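Local coordinates for protein P450 epoxidase (Sorangium cellulosum, PDB 1Q5D) that is a haem-containing member of the cytochrome P450 family, with a pocket beside the haem that holds a second ligand, at residues Glu73-Ala78 and Lys322-Phe327; Ile263-Leu268 and Ala402-Glu407; Pro387-Lys392 and Leu409-Lys414. All coordinates share one frame; numbering follows the deposited sequence.

Contact 1: residues Glu73-Ala78 and Lys322-Phe327; sequences EWESSA and KGEMVF
W74 and M325 meet in a Met-aromatic contact. It joins a loop with a type I beta turn, W74 to S77, to the start of strand 325-329 in the mixed sheet of the P450 fold. The turn leads into 77-82, a short helix in the region between the B and C helices, as in other P450s. CG of W74 is anti to its backbone N (chi1 -162°), which swings the indole across M325. M325 SD lies over one face, toward its rim, 4.6 Å from the centroid of the W74 five-membered ring. S76 CB lies over the opposite face, also toward the rim. The ring edge turns to G323, whose O is 3.3 Å from W74 CD1. That same O accepts a bent bond from E75 N, 2.8 Å long with an N-H...O angle of 134°. G323 CA makes a CA-H...O contact of 3.0 Å with E73 O, so close that a side chain would have little room. E73 OE2 and K322 NZ are too far apart for a salt bridge, and K322 NZ bonds to R310 O. The E75 and E324 carboxylate planes are 85° apart. A water bridges E75 OE1 and E324 OE2, separating two like charges, while E324 OE1 takes K321 N. A second water lies in the indole plane, accepting from W74 NE1 at 2.9 Å and M325 N at 3.0 Å.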
# COMPACT_ATOMS: atom_id res chain seq x y z
N GLU A 73 -20.84 1.72 -7.41
CA GLU A 73 -21.07 2.18 -8.78
C GLU A 73 -20.76 1.08 -9.79
O GLU A 73 -21.06 1.21 -10.97
CB GLU A 73 -20.22 3.41 -9.08
CG GLU A 73 -20.56 4.61 -8.21
CD GLU A 73 -21.65 5.48 -8.82
OE1 GLU A 73 -21.84 6.61 -8.32
OE2 GLU A 73 -22.31 5.05 -9.78
N TRP A 74 -20.16 -0.01 -9.31
CA TRP A 74 -19.82 -1.15 -10.17
C TRP A 74 -21.05 -1.91 -10.66
O TRP A 74 -22.06 -2.00 -9.97
CB TRP A 74 -18.91 -2.10 -9.40
CG TRP A 74 -18.14 -3.06 -10.22
CD1 TRP A 74 -17.80 -2.95 -11.54
CD2 TRP A 74 -17.58 -4.29 -9.76
NE1 TRP A 74 -17.06 -4.04 -11.93
CE2 TRP A 74 -16.91 -4.88 -10.85
CE3 TRP A 74 -17.58 -4.96 -8.53
CZ2 TRP A 74 -16.25 -6.11 -10.75
CZ3 TRP A 74 -16.93 -6.18 -8.43
CH2 TRP A 74 -16.28 -6.74 -9.54
N GLU A 75 -20.94 -2.48 -11.85
CA GLU A 75 -22.00 -3.29 -12.40
C GLU A 75 -22.16 -4.60 -11.61
O GLU A 75 -23.23 -5.22 -11.63
CB GLU A 75 -21.71 -3.58 -13.87
CG GLU A 75 -20.31 -4.11 -14.15
CD GLU A 75 -20.07 -4.38 -15.62
OE1 GLU A 75 -18.92 -4.68 -16.00
OE2 GLU A 75 -21.04 -4.29 -16.41
N SER A 76 -21.09 -5.02 -10.92
CA SER A 76 -21.15 -6.24 -10.11
C SER A 76 -21.22 -5.92 -8.62
O SER A 76 -20.80 -6.72 -7.78
CB SER A 76 -19.93 -7.13 -10.37
OG SER A 76 -20.01 -7.74 -11.64
N SER A 77 -21.75 -4.75 -8.30
CA SER A 77 -21.87 -4.32 -6.92
C SER A 77 -22.55 -5.35 -6.00
O SER A 77 -22.07 -5.61 -4.90
CB SER A 77 -22.62 -3.00 -6.84
OG SER A 77 -22.93 -2.71 -5.50
N ALA A 78 -23.68 -5.91 -6.45
CA ALA A 78 -24.46 -6.85 -5.65
C ALA A 78 -23.61 -8.03 -5.25
O ALA A 78 -23.54 -8.40 -4.08
CB ALA A 78 -25.69 -7.33 -6.46
N LYS A 322 -21.57 2.86 -18.35
CA LYS A 322 -21.84 3.16 -16.95
C LYS A 322 -21.66 1.95 -16.05
O LYS A 322 -22.18 0.88 -16.34
CB LYS A 322 -23.26 3.70 -16.80
CG LYS A 322 -23.67 3.99 -15.38
CD LYS A 322 -24.98 4.74 -15.32
CE LYS A 322 -25.52 4.76 -13.91
NZ LYS A 322 -24.75 5.70 -13.07
N GLY A 323 -20.93 2.13 -14.95
CA GLY A 323 -20.75 1.07 -13.97
C GLY A 323 -19.65 0.07 -14.28
O GLY A 323 -19.44 -0.88 -13.51
N GLU A 324 -18.94 0.28 -15.39
CA GLU A 324 -17.82 -0.57 -15.76
C GLU A 324 -16.55 -0.17 -15.00
O GLU A 324 -16.28 1.01 -14.79
CB GLU A 324 -17.55 -0.50 -17.27
CG GLU A 324 -18.60 -1.20 -18.13
CD GLU A 324 -18.11 -1.50 -19.54
OE1 GLU A 324 -17.60 -0.58 -20.23
OE2 GLU A 324 -18.22 -2.67 -19.97
N MET A 325 -15.77 -1.17 -14.61
CA MET A 325 -14.55 -0.96 -13.84
C MET A 325 -13.38 -0.56 -14.75
O MET A 325 -13.26 -1.00 -15.90
CB MET A 325 -14.21 -2.22 -13.02
CG MET A 325 -13.00 -2.05 -12.09
SD MET A 325 -12.95 -3.28 -10.75
CE MET A 325 -12.44 -4.65 -11.65
N VAL A 326 -12.52 0.30 -14.22
CA VAL A 326 -11.32 0.67 -14.93
C VAL A 326 -10.11 0.53 -14.01
O VAL A 326 -10.10 1.10 -12.92
CB VAL A 326 -11.40 2.13 -15.43
CG1 VAL A 326 -10.23 2.44 -16.33
CG2 VAL A 326 -12.74 2.39 -16.16
N PHE A 327 -9.11 -0.22 -14.47
CA PHE A 327 -7.83 -0.36 -13.78
C PHE A 327 -6.80 0.63 -14.31
O PHE A 327 -6.59 0.75 -15.51
CB PHE A 327 -7.29 -1.77 -13.97
CG PHE A 327 -7.42 -2.65 -12.76
CD1 PHE A 327 -8.35 -3.69 -12.74
CD2 PHE A 327 -6.59 -2.48 -11.65
CE1 PHE A 327 -8.46 -4.53 -11.61
CE2 PHE A 327 -6.69 -3.31 -10.54
CZ PHE A 327 -7.63 -4.34 -10.52
O HOH W 1 -16.56 -4.07 -14.76
O HOH W 2 -17.45 -4.59 -18.07

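Contact 2: residues Ile263-Leu268 and Ala402-Glu407; sequences IAFAVL and AFRNIE. With EPB (7,11-dihydroxy-8,8,10,12,16-pentamethyl-3-[1-methyl-2-(2-methyl-thiazol-4-yl)vinyl]-4,17-dioxabicyclo[14.1.0]heptadecane-5,9-dione), chain C.
I406 pushes its CD1 methyl into a hollow on helix 257-272 between A264, F265 and L268. I406 CD1 is 3.4 Å from F265 CD1, the tightest of the three approaches. A264 CB lies at 4.2 Å from I406 CD1, and L268 CD2 at 4.1 Å from it. I406 reaches in because CG1 is anti to its carbonyl carbon (chi1 -61°) and the chain then extends to CD1. The F265 ring is the bump in the other direction. Its edge meets the chain at R404, the centre of an inverse gamma turn. R404 O lies at the ring edge, in plane, 3.2 Å from F265 CZ. The R404 guanidinium stands nearly perpendicular to the ring, at 83°, with F265 CE2 over one guanidinium face and 3.6 Å from R404 NH1. Helix 257-272 is the C-terminal part of the long central helix of the P450 fold, and segment 402-407 runs from the ligand pocket into strand 406-412. The buried guanidinium is satisfied by D298, through a salt bridge, and by the carbonyls of N299 and A25. At the pocket end, A402 CB is 3.3 Å from O12 of EPB, and F403 CZ is 3.6 Å from its O16.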
# COMPACT_ATOMS: atom_id res chain seq x y z
N ILE A 263 9.82 -1.44 2.00
CA ILE A 263 11.06 -1.73 2.67
C ILE A 263 11.81 -2.84 1.93
O ILE A 263 13.01 -2.71 1.66
CB ILE A 263 10.80 -2.12 4.15
CG1 ILE A 263 10.24 -0.92 4.93
CG2 ILE A 263 12.09 -2.62 4.80
CD1 ILE A 263 9.68 -1.24 6.30
N ALA A 264 11.12 -3.93 1.62
CA ALA A 264 11.77 -5.04 0.93
C ALA A 264 12.26 -4.66 -0.47
O ALA A 264 13.40 -4.96 -0.85
CB ALA A 264 10.84 -6.27 0.86
N PHE A 265 11.40 -3.98 -1.23
CA PHE A 265 11.76 -3.56 -2.58
C PHE A 265 12.93 -2.54 -2.51
O PHE A 265 13.79 -2.51 -3.39
CB PHE A 265 10.56 -2.90 -3.26
CG PHE A 265 9.66 -3.85 -4.03
CD1 PHE A 265 9.07 -4.95 -3.42
CD2 PHE A 265 9.38 -3.61 -5.36
CE1 PHE A 265 8.22 -5.81 -4.14
CE2 PHE A 265 8.53 -4.46 -6.09
CZ PHE A 265 7.95 -5.56 -5.47
N ALA A 266 12.95 -1.71 -1.48
CA ALA A 266 14.02 -0.72 -1.36
C ALA A 266 15.37 -1.40 -1.17
O ALA A 266 16.34 -1.06 -1.86
CB ALA A 266 13.74 0.27 -0.21
N VAL A 267 15.42 -2.37 -0.26
CA VAL A 267 16.64 -3.13 -0.01
C VAL A 267 17.06 -3.90 -1.26
O VAL A 267 18.23 -3.89 -1.64
CB VAL A 267 16.47 -4.12 1.18
CG1 VAL A 267 17.61 -5.14 1.20
CG2 VAL A 267 16.39 -3.36 2.53
N LEU A 268 16.09 -4.55 -1.91
CA LEU A 268 16.36 -5.29 -3.15
C LEU A 268 16.98 -4.38 -4.21
O LEU A 268 18.00 -4.73 -4.83
CB LEU A 268 15.06 -5.91 -3.70
CG LEU A 268 15.20 -6.60 -5.05
CD1 LEU A 268 16.41 -7.55 -5.07
CD2 LEU A 268 13.92 -7.37 -5.40
N ALA A 402 -3.14 -8.01 -5.19
CA ALA A 402 -2.85 -6.58 -5.34
C ALA A 402 -1.37 -6.23 -5.48
O ALA A 402 -1.02 -5.20 -6.05
CB ALA A 402 -3.47 -5.78 -4.17
N PHE A 403 -0.50 -7.07 -4.93
CA PHE A 403 0.90 -6.71 -4.85
C PHE A 403 1.78 -7.70 -5.58
O PHE A 403 1.48 -8.90 -5.64
CB PHE A 403 1.36 -6.69 -3.38
CG PHE A 403 0.63 -5.68 -2.54
CD1 PHE A 403 -0.13 -6.09 -1.45
CD2 PHE A 403 0.75 -4.32 -2.81
CE1 PHE A 403 -0.78 -5.16 -0.66
CE2 PHE A 403 0.10 -3.38 -2.03
CZ PHE A 403 -0.67 -3.80 -0.95
N ARG A 404 2.89 -7.19 -6.09
CA ARG A 404 3.99 -8.03 -6.51
C ARG A 404 4.72 -8.44 -5.22
O ARG A 404 5.80 -7.93 -4.92
CB ARG A 404 4.92 -7.27 -7.47
CG ARG A 404 4.23 -6.60 -8.67
CD ARG A 404 5.13 -5.61 -9.46
NE ARG A 404 6.45 -6.20 -9.68
CZ ARG A 404 7.58 -5.51 -9.73
NH1 ARG A 404 7.57 -4.19 -9.60
NH2 ARG A 404 8.73 -6.15 -9.92
N ASN A 405 4.10 -9.35 -4.46
CA ASN A 405 4.55 -9.63 -3.10
C ASN A 405 5.83 -10.46 -3.05
O ASN A 405 5.89 -11.56 -3.62
CB ASN A 405 3.43 -10.31 -2.28
CG ASN A 405 2.94 -11.63 -2.91
OD1 ASN A 405 2.71 -11.71 -4.12
ND2 ASN A 405 2.77 -12.67 -2.07
N ILE A 406 6.85 -9.94 -2.38
CA ILE A 406 8.07 -10.71 -2.15
C ILE A 406 7.87 -11.56 -0.90
O ILE A 406 7.58 -11.04 0.18
CB ILE A 406 9.29 -9.79 -1.94
CG1 ILE A 406 9.54 -8.94 -3.18
CG2 ILE A 406 10.52 -10.64 -1.66
CD1 ILE A 406 10.66 -7.88 -3.01
N GLU A 407 8.02 -12.87 -1.07
CA GLU A 407 7.83 -13.80 0.03
C GLU A 407 9.10 -13.97 0.87
O GLU A 407 9.03 -14.17 2.08
CB GLU A 407 7.34 -15.15 -0.50
CG GLU A 407 5.96 -15.07 -1.13
CD GLU A 407 5.48 -16.39 -1.72
OE1 GLU A 407 4.26 -16.56 -1.82
OE2 GLU A 407 6.31 -17.24 -2.07
O16 EPB C . -4.15 -3.70 -0.02
C51 EPB C . -1.94 -0.42 -2.77
O41 EPB C . -2.53 1.18 -0.69
C5 EPB C . -2.78 0.38 -1.84
C4 EPB C . -3.33 0.04 -0.36
C16 EPB C . -5.02 -3.28 -0.69
O1 EPB C . -5.65 -2.05 -0.53
C2 EPB C . -5.32 -1.09 0.62
C3 EPB C . -4.71 0.23 -0.01
C20 EPB C . -6.74 -0.86 1.27
C21 EPB C . -7.22 -2.10 2.01
C22 EPB C . -7.42 0.32 1.18
C23 EPB C . -8.74 0.74 1.66
N26 EPB C . -9.77 -0.18 1.68
C25 EPB C . -10.93 0.38 2.12
C27 EPB C . -12.14 -0.46 2.23
C24 EPB C . -9.11 1.98 2.04
S1 EPB C . -10.77 2.01 2.48
C15 EPB C . -5.56 -4.10 -1.89
C14 EPB C . -7.14 -4.13 -2.05
O14 EPB C . -7.59 -4.54 -0.77
C13 EPB C . -7.73 -4.99 -3.30
C29 EPB C . -7.34 -6.49 -3.09
C30 EPB C . -9.26 -4.96 -3.27
C12 EPB C . -7.11 -4.50 -4.73
O12 EPB C . -6.44 -5.30 -5.45
C11 EPB C . -7.25 -3.05 -5.33
C28 EPB C . -7.73 -3.27 -6.78
C10 EPB C . -6.07 -2.25 -4.86
O10 EPB C . -4.87 -2.68 -5.56
C9 EPB C . -6.39 -0.80 -5.16
C91 EPB C . -7.54 -0.38 -4.36
C8 EPB C . -5.37 0.19 -4.70
C7 EPB C . -4.16 -0.40 -3.86
C6 EPB C . -4.31 0.50 -2.52

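Contact 3: residues Pro387-Lys392 and Leu409-Lys414; sequences PEMKLK and LNVILK
The flat groups here are backbone peptides: K390 and I412 exchange two hydrogen bonds, N to O each way. This is an antiparallel hydrogen-bonded pair between strands 390-391 and 406-412, in a small sheet near the C-terminal end of the P450 fold. I412 N meets K390 O at 2.9 Å, and K390 N meets I412 O at 3.1 Å. K392 N adds a third bond, to N410 O at 2.9 Å. M389, V411 and L413 form a buried apolar group. Helices 257-272 and 368-385 both touch M389, and 257-272 also touches V411. With chi1 at -178° M389 runs out from the backbone alongside L413, the two side chains pointing the same way. M389 CG is 3.9 Å from V411 CB, and M389 CE is 4.0 Å from L413 CD2. The side chains of K390 and I412 lie on one face of the sheet, which is more exposed. Separately, K392 crosses I412 at about a right angle, K392 CG lying 3.7 Å from I412 CD1. At the strand end L391 CD2 packs on L409 CD1, 3.8 Å away. Beyond the pair a water joins the two segments, accepting from E388 N at 3.1 Å and donating to L413 O.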
# COMPACT_ATOMS: atom_id res chain seq x y z
N PRO A 387 26.89 -2.41 5.86
CA PRO A 387 27.14 -1.77 4.56
C PRO A 387 27.59 -2.73 3.45
O PRO A 387 27.48 -2.39 2.27
CB PRO A 387 28.26 -0.77 4.87
CG PRO A 387 28.93 -1.32 6.08
CD PRO A 387 27.81 -1.93 6.90
N GLU A 388 28.09 -3.90 3.83
CA GLU A 388 28.57 -4.89 2.87
C GLU A 388 27.52 -5.96 2.55
O GLU A 388 27.83 -6.96 1.89
CB GLU A 388 29.85 -5.55 3.38
CG GLU A 388 30.90 -4.57 3.90
CD GLU A 388 31.30 -3.52 2.87
OE1 GLU A 388 31.44 -3.88 1.68
OE2 GLU A 388 31.47 -2.35 3.25
N MET A 389 26.29 -5.76 3.01
CA MET A 389 25.19 -6.71 2.76
C MET A 389 25.10 -7.12 1.29
O MET A 389 25.22 -6.28 0.40
CB MET A 389 23.86 -6.11 3.21
CG MET A 389 22.65 -7.01 3.05
SD MET A 389 21.09 -6.15 3.47
CE MET A 389 21.71 -4.82 4.48
N LYS A 390 24.87 -8.41 1.04
CA LYS A 390 24.75 -8.92 -0.33
C LYS A 390 23.57 -9.86 -0.45
O LYS A 390 23.23 -10.56 0.50
CB LYS A 390 26.01 -9.69 -0.73
CG LYS A 390 27.23 -8.83 -1.03
CD LYS A 390 28.10 -9.45 -2.13
CE LYS A 390 28.53 -10.88 -1.81
NZ LYS A 390 29.62 -11.35 -2.72
N LEU A 391 22.95 -9.87 -1.63
CA LEU A 391 21.92 -10.85 -1.98
C LEU A 391 22.46 -12.27 -1.96
O LEU A 391 23.42 -12.58 -2.67
CB LEU A 391 21.39 -10.55 -3.39
CG LEU A 391 19.90 -10.33 -3.60
CD1 LEU A 391 19.54 -10.49 -5.07
CD2 LEU A 391 19.07 -11.26 -2.71
N LYS A 392 21.84 -13.16 -1.18
CA LYS A 392 22.26 -14.55 -1.16
C LYS A 392 21.79 -15.29 -2.40
O LYS A 392 22.51 -16.13 -2.95
CB LYS A 392 21.75 -15.28 0.09
CG LYS A 392 22.52 -16.55 0.41
CD LYS A 392 21.68 -17.53 1.22
CE LYS A 392 22.54 -18.67 1.75
NZ LYS A 392 21.92 -19.31 2.94
N LEU A 409 13.47 -12.54 0.91
CA LEU A 409 14.59 -11.78 0.38
C LEU A 409 15.79 -12.12 1.25
O LEU A 409 16.04 -11.49 2.28
CB LEU A 409 14.28 -10.28 0.45
CG LEU A 409 15.35 -9.31 -0.08
CD1 LEU A 409 15.85 -9.76 -1.43
CD2 LEU A 409 14.82 -7.87 -0.14
N ASN A 410 16.51 -13.16 0.84
CA ASN A 410 17.58 -13.71 1.67
C ASN A 410 18.91 -13.04 1.39
O ASN A 410 19.34 -12.93 0.24
CB ASN A 410 17.68 -15.22 1.49
CG ASN A 410 16.63 -15.97 2.30
OD1 ASN A 410 15.70 -16.55 1.74
ND2 ASN A 410 16.77 -15.95 3.62
N VAL A 411 19.56 -12.57 2.45
CA VAL A 411 20.81 -11.85 2.32
C VAL A 411 21.85 -12.38 3.28
O VAL A 411 21.53 -13.13 4.22
CB VAL A 411 20.63 -10.33 2.60
CG1 VAL A 411 19.59 -9.72 1.67
CG2 VAL A 411 20.25 -10.09 4.06
N ILE A 412 23.10 -12.00 3.03
CA ILE A 412 24.18 -12.22 3.96
C ILE A 412 24.63 -10.85 4.43
O ILE A 412 25.12 -10.05 3.63
CB ILE A 412 25.35 -12.95 3.27
CG1 ILE A 412 24.87 -14.29 2.69
CG2 ILE A 412 26.51 -13.14 4.24
CD1 ILE A 412 25.57 -14.68 1.40
N LEU A 413 24.46 -10.59 5.71
CA LEU A 413 24.70 -9.25 6.24
C LEU A 413 26.18 -8.86 6.22
O LEU A 413 26.54 -7.81 5.69
CB LEU A 413 24.09 -9.09 7.63
CG LEU A 413 22.56 -9.16 7.66
CD1 LEU A 413 22.06 -9.31 9.09
CD2 LEU A 413 21.94 -7.93 6.99
N LYS A 414 27.03 -9.72 6.78
CA LYS A 414 28.47 -9.46 6.75
C LYS A 414 29.22 -10.59 6.05
O LYS A 414 29.68 -11.54 6.69
CB LYS A 414 29.03 -9.25 8.17
CG LYS A 414 27.98 -9.14 9.27
CD LYS A 414 28.62 -8.98 10.64
CE LYS A 414 29.04 -7.53 10.91
NZ LYS A 414 30.11 -7.45 11.95
O HOH W 3 28.21 -5.61 6.41

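How the contacts relate
From the N terminus, contact 1 opens at 73-78 and closes at 322-327, across a largely helical loop. Contact 2 opens inside that loop, at 263-268, and closes beyond it, at 402-407, so the two cross. Contact 3 opens at 387-392, before contact 2 closes, and ends at 409-414, so these two cross as well. Contacts 1 and 3 follow in series, on opposite sides of the chain's centre, with centres about 45 Å apart. Contact 1 ties the turn before helix 77-82 to the mixed sheet. Contacts 2 and 3 share strand 406-412 and touch where L409 packs against helix 257-272, linking that helix to the C-terminal sheet.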